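Local coordinates for protein hydrolase (Rhizobium meliloti, PDB 5HOE) that probably hydrolyses ester bonds as a carbohydrate acetylesterase of the GDSL-like, SGNH-clan family, and assembles as an octamer, at residues A[50-55]-A[221-226]; A[83-88]-A[125-130]; A[95-100]-A[141-146]; A[198-203]-A[212-217]. One frame throughout, in Å; residues are numbered along the deposited sequence. Where two conformers were deposited one is given.

Contact 1 (A[50-55]-A[221-226]); sequences GAMAAR and AIADKV
R55 NE and D224 OD1 make the polar link of this helix pair, a long salt bridge of 3.7 Å at the exposed end of the contact. The carboxylate oxygen lies in the plane of the guanidinium, at its edge, and the two flat groups are turned 28° from each other. At that length the attraction is probably modest. The aliphatic foot of the arginine does firmer work: R55 CG rests 3.6 Å from A223 CB, and R55 CB is almost as near to the same methyl. A223 is therefore the small residue that lets the helices come together, with M52 CA and A223 CA only 5.0 Å apart.

On the buried flank M52 takes over. Its CG stands against the backbone of A223, 3.7 Å from A223 N. The thioether then reaches past the alanine, so that M52 SD meets I222 CG2 at 3.6 Å and lies at a longer 4.1 Å from V226 CG2. The chain runs out nearly straight from the helix and bends only at its last torsion, chi3 62°, beyond the sulfur.

The local axes approach to 8.3 Å and cross at -48°. Both helices, 48-56 and 212-229, lie on the same face of the parallel sheet: M52, I222 and V226 all touch I102 of strand 100-104, while M52 also reaches I62 of strand 60-66 and V226 leans on Y60 and L100.

Contact 2 (A[83-88]-A[125-130]); sequences NGSTYL and MGKLVG
L128 CD2 is the closely packed centre of this contact. It presses against the first turn of helix 84-95, 3.5 Å from S85 CA, and also lies 3.8 Å from L88 CD2, so one methyl fills the dip between two residues a turn apart. L88 CD2 in turn comes within 3.8 Å of L128 O. These leucines and the glycine turn beside them, where G84 C meets the same methyl, are buried.

The other flank is looser and polar. K127, partly exposed, stretches out fully extended, CG anti to its own N (chi1 -176°), and runs its CD and CE past S85 CB before K127 NZ donates to S85 OG at 3.0 Å. That hydroxyl passes the chain on, giving its proton to N83 OD1 at 2.7 Å. N83 is the N-cap of helix 84-95: its OD1 also accepts T86 N at 3.2 Å, from above the carbonyl plane and from the same face as the serine, with a weak bond from S85 N. The lysine charge thus probably polarises a hydroxyl already tied to the helix start. N83 ND2 is held by D75, and K127 also packs on N78 of the third subunit.

The segment axes are nearly parallel, 5° apart at 9.8 Å. Such side-by-side helices, each leading into a parallel strand (100-104 and 147-152), are those of successive beta-alpha-beta crossovers in the three-layer alpha/beta/alpha fold of SGNH hydrolases.

Contact 3 (A[95-100]-A[141-146]); sequences HLPLDL and TPYPAP
Y143 lays one face of its ring on cis-proline P97, and the two side chains run alongside each other in the same direction. CB of the tyrosine serves as the stem, and chi1 of -70° sets CG opposite its own carbonyl carbon. From there the ring meets the proline atom by atom: Y143 CD1 lies 3.6 Å from P97 CB, Y143 CE2 3.7 Å from P97 CD, and Y143 CZ near both P97 CB and CD. P97 CB sits over the middle of the ring, 3.5 Å from the Y143 ring centroid and 6° off the normal, a CH-pi contact. At the tip, Y143 OH bonds to the backbone N of R41 of the second subunit.

Both segments are loops that deliver the chain to neighbouring parallel strands, 100-104 and 147-152. At the outer end T141 OG1 accepts from Y143 N, 3.1 Å away, an ST turn; the same hydroxyl bonds to G137 O.

One water accepts from L98 N at 3.0 Å and donates to P144 O. Nearer the sheet, the ring of P146 packs on the extended backbone at L98, with P146 CB 3.5 Å from L98 O and P146 CG 3.8 Å from L98 CB.

Contact 4 (A[198-203]-A[212-217]); sequences DCISTD and AETNIR
Hydrogen bonds gather on the hydroxyl of T214. T214 OG1 donates to D203 OD2 at 2.7 Å, approaching from above the carboxylate plane, 55° out of it, and accepts a hydrogen bond from a water 2.7 Å from T214 OG1; the same water accepts from S201 N. S211 OG, just ahead of helix 212-229, bonds both D203 OD2 and T214 N.

One pair of like charges crowds this cluster. D203 OD2 stands 3.2 Å from E213 OE1, two acceptors whose carboxylate planes are 76° apart; S211 OG also bonds E213 weakly, and the proximity may raise the affinity of one acid for a proton.

The apolar part is I200. Its CD1 and CB both rest on T214 CG2, at 3.7 Å for I200 CD1, while I200 CG2 lies 3.8 Å from R217 CG. R217 lays its guanidinium near C199 SG and C199 O, but both residues have alternate conformers and the details are doubtful.

The loop bent back onto the helix start runs on through D206 and H209, which with S25 have the geometry of a Ser-His-Asp triad; an Asp-x-x-His loop ahead of the last helix is a feature of SGNH hydrolases.

How the contacts relate
From the N terminus, helix 48-56 opens the largest loop, which contact 1 closes only when helix 212-229 returns beside it; the other three contacts all lie within that span. Contacts 2 and 3 interleave: 83-88 and 95-100, at the two ends of helix 84-95, pair in the same order with 125-130 and 141-146, so the start of helix 84-95 is tied to the body of helix 118-133, and the loops that follow the two helices are tied to each other. Contact 4 follows in series, a short turn back onto the start of helix 212-229. Contacts 1 and 4 share that helix and touch through A221 and C199; V226 and L100 join contact 1 to contact 3.

Contact 1 (A[50-55]-A[221-226])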
loop_
_atom_site.group_PDB
_atom_site.type_symbol
_atom_site.label_atom_id
_atom_site.label_comp_id
_atom_site.label_asym_id
_atom_site.label_seq_id
_atom_site.Cartn_x
_atom_site.Cartn_y
_atom_site.Cartn_z
ATOM N N GLY A 50 -14.897 7.506 -36.632
ATOM C CA GLY A 50 -14.969 7.046 -38.015
ATOM C C GLY A 50 -15.395 8.141 -38.972
ATOM O O GLY A 50 -14.933 8.194 -40.123
ATOM N N ALA A 51 -16.289 9.015 -38.521
ATOM C CA ALA A 51 -16.678 10.185 -39.299
ATOM C C ALA A 51 -15.520 11.165 -39.464
ATOM O O ALA A 51 -15.356 11.762 -40.537
ATOM C CB ALA A 51 -17.873 10.867 -38.629
ATOM N N MET A 52 -14.723 11.367 -38.411
ATOM C CA MET A 52 -13.533 12.210 -38.530
ATOM C C MET A 52 -12.541 11.595 -39.506
ATOM O O MET A 52 -11.985 12.296 -40.372
ATOM C CB MET A 52 -12.882 12.382 -37.154
ATOM C CG MET A 52 -11.683 13.319 -37.166
ATOM S SD MET A 52 -10.619 13.222 -35.722
ATOM C CE MET A 52 -10.020 11.538 -35.794
ATOM N N ALA A 53 -12.344 10.271 -39.420
ATOM C CA ALA A 53 -11.409 9.598 -40.325
ATOM C C ALA A 53 -11.847 9.725 -41.781
ATOM O O ALA A 53 -11.011 9.909 -42.679
ATOM C CB ALA A 53 -11.275 8.128 -39.934
ATOM N N ALA A 54 -13.152 9.617 -42.041
ATOM C CA ALA A 54 -13.644 9.746 -43.405
ATOM C C ALA A 54 -13.344 11.133 -43.970
ATOM O O ALA A 54 -12.905 11.266 -45.121
ATOM C CB ALA A 54 -15.147 9.472 -43.434
ATOM N N ARG A 55 -13.573 12.180 -43.178
ATOM C CA ARG A 55 -13.300 13.538 -43.649
ATOM C C ARG A 55 -11.800 13.774 -43.822
ATOM O O ARG A 55 -11.374 14.444 -44.772
ATOM C CB ARG A 55 -13.902 14.545 -42.662
ATOM C CG ARG A 55 -13.739 16.011 -43.035
ATOM C CD ARG A 55 -14.822 16.482 -44.016
ATOM N NE ARG A 55 -15.444 17.728 -43.559
ATOM C CZ ARG A 55 -16.737 18.014 -43.661
ATOM N NH1 ARG A 55 -17.583 17.148 -44.197
ATOM N NH2 ARG A 55 -17.189 19.174 -43.212
ATOM N N ALA A 221 -16.485 18.156 -37.548
ATOM C CA ALA A 221 -15.945 19.392 -36.992
ATOM C C ALA A 221 -14.570 19.170 -36.378
ATOM O O ALA A 221 -13.697 20.049 -36.464
ATOM C CB ALA A 221 -16.915 19.987 -35.980
ATOM N N ILE A 222 -14.351 18.003 -35.761
ATOM C CA ILE A 222 -13.033 17.718 -35.212
ATOM C C ILE A 222 -12.015 17.527 -36.331
ATOM O O ILE A 222 -10.868 17.972 -36.218
ATOM C CB ILE A 222 -13.096 16.521 -34.241
ATOM C CG1 ILE A 222 -13.967 16.880 -33.017
ATOM C CG2 ILE A 222 -11.704 16.122 -33.807
ATOM C CD1 ILE A 222 -14.164 15.780 -32.000
ATOM N N ALA A 223 -12.423 16.895 -37.433
ATOM C CA ALA A 223 -11.540 16.745 -38.584
ATOM C C ALA A 223 -11.090 18.102 -39.107
ATOM O O ALA A 223 -9.927 18.274 -39.481
ATOM C CB ALA A 223 -12.268 15.993 -39.697
ATOM N N ASP A 224 -11.998 19.080 -39.156
ATOM C CA ASP A 224 -11.585 20.407 -39.613
ATOM C C ASP A 224 -10.490 20.965 -38.720
ATOM O O ASP A 224 -9.499 21.537 -39.201
ATOM C CB ASP A 224 -12.777 21.366 -39.608
ATOM C CG ASP A 224 -13.831 20.991 -40.611
ATOM O OD1 ASP A 224 -13.530 20.174 -41.502
ATOM O OD2 ASP A 224 -14.963 21.516 -40.506
ATOM N N LYS A 225 -10.664 20.809 -37.410
ATOM C CA LYS A 225 -9.662 21.242 -36.451
ATOM C C LYS A 225 -8.336 20.526 -36.679
ATOM O O LYS A 225 -7.270 21.155 -36.649
ATOM C CB LYS A 225 -10.187 20.957 -35.048
ATOM C CG LYS A 225 -9.388 21.584 -33.966
ATOM C CD LYS A 225 -9.763 23.024 -33.763
ATOM C CE LYS A 225 -8.795 23.633 -32.788
ATOM N NZ LYS A 225 -9.076 25.055 -32.585
ATOM N N VAL A 226 -8.385 19.207 -36.913
ATOM C CA VAL A 226 -7.167 18.423 -37.110
ATOM C C VAL A 226 -6.459 18.843 -38.390
ATOM O O VAL A 226 -5.238 19.025 -38.409
ATOM C CB VAL A 226 -7.496 16.921 -37.130
ATOM C CG1 VAL A 226 -6.256 16.089 -37.465
ATOM C CG2 VAL A 226 -8.053 16.474 -35.771
#

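Contact 2 (A[83-88]-A[125-130])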
loop_
_atom_site.group_PDB
_atom_site.type_symbol
_atom_site.label_atom_id
_atom_site.label_comp_id
_atom_site.label_asym_id
_atom_site.label_seq_id
_atom_site.Cartn_x
_atom_site.Cartn_y
_atom_site.Cartn_z
ATOM N N ASN A 83 -9.948 4.595 -14.608
ATOM C CA ASN A 83 -9.108 5.782 -14.452
ATOM C C ASN A 83 -8.340 6.024 -15.754
ATOM O O ASN A 83 -7.457 5.249 -16.128
ATOM C CB ASN A 83 -8.167 5.571 -13.263
ATOM C CG ASN A 83 -7.336 6.798 -12.936
ATOM O OD1 ASN A 83 -6.931 7.559 -13.822
ATOM N ND2 ASN A 83 -7.046 6.978 -11.661
ATOM N N GLY A 84 -8.655 7.107 -16.447
ATOM C CA GLY A 84 -8.007 7.364 -17.723
ATOM C C GLY A 84 -6.502 7.535 -17.597
ATOM O O GLY A 84 -5.728 7.031 -18.427
ATOM N N SER A 85 -6.067 8.234 -16.546
ATOM C CA SER A 85 -4.656 8.546 -16.363
ATOM C C SER A 85 -3.843 7.299 -15.991
ATOM O O SER A 85 -2.618 7.318 -16.106
ATOM C CB SER A 85 -4.498 9.648 -15.307
ATOM O OG SER A 85 -4.727 9.129 -13.998
ATOM N N THR A 86 -4.498 6.232 -15.514
ATOM C CA THR A 86 -3.777 4.987 -15.258
ATOM C C THR A 86 -3.359 4.289 -16.552
ATOM O O THR A 86 -2.308 3.640 -16.590
ATOM C CB THR A 86 -4.647 4.072 -14.388
ATOM O OG1 THR A 86 -4.933 4.732 -13.153
ATOM C CG2 THR A 86 -3.963 2.720 -14.115
ATOM N N TYR A 87 -4.182 4.381 -17.596
ATOM C CA TYR A 87 -4.009 3.677 -18.871
ATOM C C TYR A 87 -3.310 4.510 -19.944
ATOM O O TYR A 87 -2.659 3.936 -20.825
ATOM C CB TYR A 87 -5.411 3.285 -19.378
ATOM C CG TYR A 87 -5.603 2.482 -20.673
ATOM C CD1 TYR A 87 -5.684 3.103 -21.926
ATOM C CD2 TYR A 87 -5.796 1.105 -20.625
ATOM C CE1 TYR A 87 -5.907 2.357 -23.090
ATOM C CE2 TYR A 87 -6.023 0.366 -21.765
ATOM C CZ TYR A 87 -6.088 0.989 -22.993
ATOM O OH TYR A 87 -6.309 0.217 -24.126
ATOM N N LEU A 88 -3.429 5.843 -19.915
ATOM C CA LEU A 88 -2.928 6.642 -21.036
ATOM C C LEU A 88 -1.430 6.470 -21.289
ATOM O O LEU A 88 -1.043 6.313 -22.457
ATOM C CB LEU A 88 -3.356 8.108 -20.880
ATOM C CG LEU A 88 -2.989 9.041 -22.037
ATOM C CD1 LEU A 88 -3.618 8.594 -23.353
ATOM C CD2 LEU A 88 -3.422 10.458 -21.730
ATOM N N MET A 125 -7.974 16.548 -16.568
ATOM C CA MET A 125 -7.607 16.709 -17.969
ATOM C C MET A 125 -6.169 17.200 -18.099
ATOM O O MET A 125 -5.417 16.726 -18.965
ATOM C CB MET A 125 -8.582 17.663 -18.666
ATOM C CG MET A 125 -8.244 17.940 -20.117
ATOM S SD MET A 125 -8.305 16.465 -21.217
ATOM C CE MET A 125 -10.068 16.199 -21.413
ATOM N N GLY A 126 -5.757 18.127 -17.230
ATOM C CA GLY A 126 -4.391 18.615 -17.288
ATOM C C GLY A 126 -3.378 17.516 -17.044
ATOM O O GLY A 126 -2.310 17.504 -17.659
ATOM N N LYS A 127 -3.696 16.584 -16.135
ATOM C CA LYS A 127 -2.828 15.432 -15.917
ATOM C C LYS A 127 -2.645 14.647 -17.211
ATOM O O LYS A 127 -1.524 14.237 -17.548
ATOM C CB LYS A 127 -3.416 14.531 -14.820
ATOM C CG LYS A 127 -2.546 13.360 -14.461
ATOM C CD LYS A 127 -3.175 12.497 -13.403
ATOM C CE LYS A 127 -2.241 11.366 -13.001
ATOM N NZ LYS A 127 -2.872 10.410 -12.031
ATOM N N LEU A 128 -3.738 14.424 -17.947
ATOM C CA LEU A 128 -3.647 13.670 -19.193
ATOM C C LEU A 128 -2.842 14.434 -20.237
ATOM O O LEU A 128 -2.021 13.847 -20.942
ATOM C CB LEU A 128 -5.050 13.338 -19.719
ATOM C CG LEU A 128 -5.968 12.542 -18.797
ATOM C CD1 LEU A 128 -7.368 12.417 -19.394
ATOM C CD2 LEU A 128 -5.334 11.187 -18.517
ATOM N N VAL A 129 -3.048 15.746 -20.335
ATOM C CA VAL A 129 -2.289 16.542 -21.289
ATOM C C VAL A 129 -0.796 16.423 -21.000
ATOM O O VAL A 129 0.025 16.235 -21.910
ATOM C CB VAL A 129 -2.766 18.006 -21.272
ATOM C CG1 VAL A 129 -1.888 18.895 -22.188
ATOM C CG2 VAL A 129 -4.206 18.119 -21.711
ATOM N N GLY A 130 -0.428 16.519 -19.721
ATOM C CA GLY A 130 0.962 16.367 -19.330
ATOM C C GLY A 130 1.540 15.006 -19.682
ATOM O O GLY A 130 2.715 14.901 -20.030
#

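Contact 3 (A[95-100]-A[141-146])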
loop_
_atom_site.group_PDB
_atom_site.type_symbol
_atom_site.label_atom_id
_atom_site.label_comp_id
_atom_site.label_asym_id
_atom_site.label_seq_id
_atom_site.Cartn_x
_atom_site.Cartn_y
_atom_site.Cartn_z
ATOM N N HIS A 95 1.293 3.092 -29.133
ATOM C CA HIS A 95 0.831 3.616 -30.414
ATOM C C HIS A 95 1.768 4.613 -31.069
ATOM O O HIS A 95 1.454 5.081 -32.161
ATOM C CB HIS A 95 -0.587 4.179 -30.272
ATOM C CG HIS A 95 -1.581 3.126 -29.916
ATOM N ND1 HIS A 95 -1.784 2.005 -30.692
ATOM C CD2 HIS A 95 -2.379 2.985 -28.834
ATOM C CE1 HIS A 95 -2.680 1.228 -30.109
ATOM N NE2 HIS A 95 -3.054 1.801 -28.979
ATOM N N LEU A 96 2.940 4.879 -30.494
ATOM C CA LEU A 96 3.916 5.737 -31.173
ATOM C C LEU A 96 4.322 5.063 -32.481
ATOM O O LEU A 96 4.343 3.839 -32.570
ATOM C CB LEU A 96 5.129 6.003 -30.290
ATOM C CG LEU A 96 4.946 6.916 -29.073
ATOM C CD1 LEU A 96 6.281 7.160 -28.390
ATOM C CD2 LEU A 96 4.313 8.256 -29.429
ATOM N N PRO A 97 4.631 5.855 -33.518
ATOM C CA PRO A 97 4.654 7.320 -33.560
ATOM C C PRO A 97 3.256 7.929 -33.661
ATOM O O PRO A 97 2.405 7.388 -34.382
ATOM C CB PRO A 97 5.454 7.593 -34.840
ATOM C CG PRO A 97 5.083 6.476 -35.733
ATOM C CD PRO A 97 5.065 5.277 -34.804
ATOM N N LEU A 98 3.019 9.028 -32.941
ATOM C CA LEU A 98 1.734 9.716 -32.936
ATOM C C LEU A 98 1.954 11.181 -33.260
ATOM O O LEU A 98 2.844 11.818 -32.688
ATOM C CB LEU A 98 1.043 9.608 -31.568
ATOM C CG LEU A 98 0.509 8.235 -31.146
ATOM C CD1 LEU A 98 0.021 8.335 -29.727
ATOM C CD2 LEU A 98 -0.617 7.769 -32.074
ATOM N N ASP A 99 1.130 11.716 -34.160
ATOM C CA ASP A 99 1.145 13.140 -34.464
ATOM C C ASP A 99 0.227 13.951 -33.559
ATOM O O ASP A 99 0.520 15.119 -33.288
ATOM C CB ASP A 99 0.751 13.369 -35.931
ATOM C CG ASP A 99 1.713 12.714 -36.896
ATOM O OD1 ASP A 99 1.539 11.516 -37.174
ATOM O OD2 ASP A 99 2.634 13.398 -37.382
ATOM N N LEU A 100 -0.860 13.354 -33.066
ATOM C CA LEU A 100 -1.882 14.079 -32.324
ATOM C C LEU A 100 -2.622 13.105 -31.409
ATOM O O LEU A 100 -2.943 11.981 -31.818
ATOM C CB LEU A 100 -2.887 14.714 -33.290
ATOM C CG LEU A 100 -4.053 15.465 -32.636
ATOM C CD1 LEU A 100 -3.575 16.687 -31.833
ATOM C CD2 LEU A 100 -5.069 15.896 -33.692
ATOM N N THR A 141 12.358 4.543 -28.550
ATOM C CA THR A 141 12.215 5.147 -29.867
ATOM C C THR A 141 12.751 6.574 -29.880
ATOM O O THR A 141 12.934 7.193 -28.825
ATOM C CB THR A 141 10.751 5.194 -30.332
ATOM O OG1 THR A 141 10.121 6.390 -29.837
ATOM C CG2 THR A 141 9.976 3.963 -29.871
ATOM N N PRO A 142 13.010 7.127 -31.062
ATOM C CA PRO A 142 13.379 8.544 -31.172
ATOM C C PRO A 142 12.202 9.461 -31.459
ATOM O O PRO A 142 12.426 10.621 -31.803
ATOM C CB PRO A 142 14.309 8.514 -32.387
ATOM C CG PRO A 142 13.632 7.516 -33.294
ATOM C CD PRO A 142 13.022 6.470 -32.382
ATOM N N TYR A 143 10.972 8.975 -31.338
ATOM C CA TYR A 143 9.829 9.731 -31.818
ATOM C C TYR A 143 9.507 10.898 -30.877
ATOM O O TYR A 143 9.675 10.791 -29.660
ATOM C CB TYR A 143 8.623 8.807 -31.920
ATOM C CG TYR A 143 8.716 7.787 -33.041
ATOM C CD1 TYR A 143 9.012 8.178 -34.346
ATOM C CD2 TYR A 143 8.508 6.436 -32.791
ATOM C CE1 TYR A 143 9.074 7.255 -35.374
ATOM C CE2 TYR A 143 8.580 5.498 -33.812
ATOM C CZ TYR A 143 8.868 5.910 -35.099
ATOM O OH TYR A 143 8.916 4.982 -36.115
ATOM N N PRO A 144 9.031 12.017 -31.418
ATOM C CA PRO A 144 8.721 13.185 -30.584
ATOM C C PRO A 144 7.365 13.066 -29.900
ATOM O O PRO A 144 6.533 12.220 -30.226
ATOM C CB PRO A 144 8.680 14.332 -31.599
ATOM C CG PRO A 144 8.209 13.679 -32.848
ATOM C CD PRO A 144 8.889 12.323 -32.851
ATOM N N ALA A 145 7.151 13.964 -28.950
ATOM C CA ALA A 145 5.843 14.056 -28.327
ATOM C C ALA A 145 4.790 14.505 -29.345
ATOM O O ALA A 145 5.052 15.390 -30.179
ATOM C CB ALA A 145 5.863 15.033 -27.154
ATOM N N PRO A 146 3.591 13.923 -29.292
ATOM C CA PRO A 146 2.484 14.381 -30.137
ATOM C C PRO A 146 1.983 15.746 -29.706
ATOM O O PRO A 146 2.208 16.190 -28.579
ATOM C CB PRO A 146 1.383 13.342 -29.863
ATOM C CG PRO A 146 1.982 12.281 -29.042
ATOM C CD PRO A 146 3.180 12.834 -28.392
HETATM O O HOH W 1 5.502 10.606 -32.382
#

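Contact 4 (A[198-203]-A[212-217])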
loop_
_atom_site.group_PDB
_atom_site.type_symbol
_atom_site.label_atom_id
_atom_site.label_comp_id
_atom_site.label_asym_id
_atom_site.label_seq_id
_atom_site.Cartn_x
_atom_site.Cartn_y
_atom_site.Cartn_z
ATOM N N ASP A 198 -20.033 23.859 -28.861
ATOM C CA ASP A 198 -20.198 24.904 -29.859
ATOM C C ASP A 198 -20.757 24.359 -31.160
ATOM O O ASP A 198 -21.231 25.138 -31.995
ATOM C CB ASP A 198 -18.859 25.593 -30.126
ATOM C CG ASP A 198 -18.397 26.464 -28.959
ATOM O OD1 ASP A 198 -19.180 26.699 -28.006
ATOM O OD2 ASP A 198 -17.245 26.931 -29.007
ATOM N N CYS A 199 -20.766 23.044 -31.310
ATOM C CA CYS A 199 -21.129 22.380 -32.543
ATOM C C CYS A 199 -22.269 21.386 -32.379
ATOM O O CYS A 199 -23.083 21.240 -33.291
ATOM C CB CYS A 199 -19.895 21.647 -33.085
ATOM S SG CYS A 199 -20.225 20.583 -34.452
ATOM N N ILE A 200 -22.363 20.720 -31.230
ATOM C CA ILE A 200 -23.367 19.693 -30.985
ATOM C C ILE A 200 -23.956 19.880 -29.593
ATOM O O ILE A 200 -23.450 20.644 -28.772
ATOM C CB ILE A 200 -22.784 18.262 -31.150
ATOM C CG1 ILE A 200 -21.697 17.995 -30.093
ATOM C CG2 ILE A 200 -22.271 18.049 -32.598
ATOM C CD1 ILE A 200 -21.548 16.538 -29.727
ATOM N N SER A 201 -25.040 19.145 -29.334
ATOM C CA SER A 201 -25.623 19.028 -28.008
ATOM C C SER A 201 -25.777 17.552 -27.669
ATOM O O SER A 201 -25.746 16.686 -28.548
ATOM C CB SER A 201 -26.977 19.751 -27.915
ATOM O OG SER A 201 -27.971 19.126 -28.696
ATOM N N THR A 202 -25.937 17.264 -26.378
ATOM C CA THR A 202 -26.244 15.902 -25.959
ATOM C C THR A 202 -27.701 15.610 -26.310
ATOM O O THR A 202 -28.608 16.116 -25.644
ATOM C CB THR A 202 -26.014 15.767 -24.456
ATOM O OG1 THR A 202 -24.649 16.075 -24.157
ATOM C CG2 THR A 202 -26.324 14.352 -23.975
ATOM N N ASP A 203 -27.940 14.798 -27.347
ATOM C CA ASP A 203 -29.274 14.614 -27.897
ATOM C C ASP A 203 -29.848 13.219 -27.706
ATOM O O ASP A 203 -30.972 12.961 -28.175
ATOM C CB ASP A 203 -29.298 15.017 -29.390
ATOM C CG ASP A 203 -28.429 14.149 -30.275
ATOM O OD1 ASP A 203 -27.569 13.409 -29.778
ATOM O OD2 ASP A 203 -28.614 14.244 -31.514
ATOM N N ALA A 212 -26.397 9.042 -33.866
ATOM C CA ALA A 212 -25.443 8.857 -34.957
ATOM C C ALA A 212 -25.199 10.161 -35.713
ATOM O O ALA A 212 -24.043 10.501 -36.036
ATOM C CB ALA A 212 -25.922 7.758 -35.911
ATOM N N GLU A 213 -26.270 10.903 -36.035
ATOM C CA GLU A 213 -26.062 12.112 -36.833
ATOM C C GLU A 213 -25.217 13.132 -36.078
ATOM O O GLU A 213 -24.409 13.857 -36.686
ATOM C CB GLU A 213 -27.390 12.714 -37.323
ATOM C CG GLU A 213 -28.396 13.139 -36.258
ATOM C CD GLU A 213 -28.165 14.540 -35.698
ATOM O OE1 GLU A 213 -28.776 14.860 -34.657
ATOM O OE2 GLU A 213 -27.411 15.339 -36.291
ATOM N N THR A 214 -25.393 13.207 -34.758
ATOM C CA THR A 214 -24.577 14.101 -33.942
ATOM C C THR A 214 -23.125 13.622 -33.866
ATOM O O THR A 214 -22.204 14.441 -33.893
ATOM C CB THR A 214 -25.202 14.245 -32.556
ATOM O OG1 THR A 214 -26.334 15.117 -32.647
ATOM C CG2 THR A 214 -24.224 14.835 -31.548
ATOM N N ASN A 215 -22.894 12.301 -33.769
ATOM C CA ASN A 215 -21.527 11.788 -33.861
ATOM C C ASN A 215 -20.870 12.190 -35.174
ATOM O O ASN A 215 -19.675 12.507 -35.213
ATOM C CB ASN A 215 -21.517 10.263 -33.763
ATOM C CG ASN A 215 -21.716 9.755 -32.350
ATOM O OD1 ASN A 215 -21.521 10.470 -31.348
ATOM N ND2 ASN A 215 -22.088 8.492 -32.260
ATOM N N ILE A 216 -21.633 12.144 -36.268
ATOM C CA ILE A 216 -21.080 12.463 -37.578
ATOM C C ILE A 216 -20.771 13.951 -37.677
ATOM O O ILE A 216 -19.686 14.346 -38.129
ATOM C CB ILE A 216 -22.029 11.972 -38.688
ATOM C CG1 ILE A 216 -22.050 10.441 -38.672
ATOM C CG2 ILE A 216 -21.633 12.532 -40.057
ATOM C CD1 ILE A 216 -23.158 9.841 -39.483
ATOM N N ARG A 217 -21.703 14.804 -37.234
ATOM C CA ARG A 217 -21.411 16.238 -37.207
ATOM C C ARG A 217 -20.187 16.529 -36.347
ATOM O O ARG A 217 -19.322 17.323 -36.741
ATOM C CB ARG A 217 -22.636 17.034 -36.741
ATOM C CG ARG A 217 -22.360 18.476 -36.334
ATOM C CD ARG A 217 -23.541 19.387 -36.664
ATOM N NE ARG A 217 -23.675 20.524 -35.747
ATOM C CZ ARG A 217 -23.396 21.796 -36.038
ATOM N NH1 ARG A 217 -22.948 22.139 -37.240
ATOM N NH2 ARG A 217 -23.574 22.740 -35.119
HETATM O O HOH W 2 -26.518 17.655 -31.656
#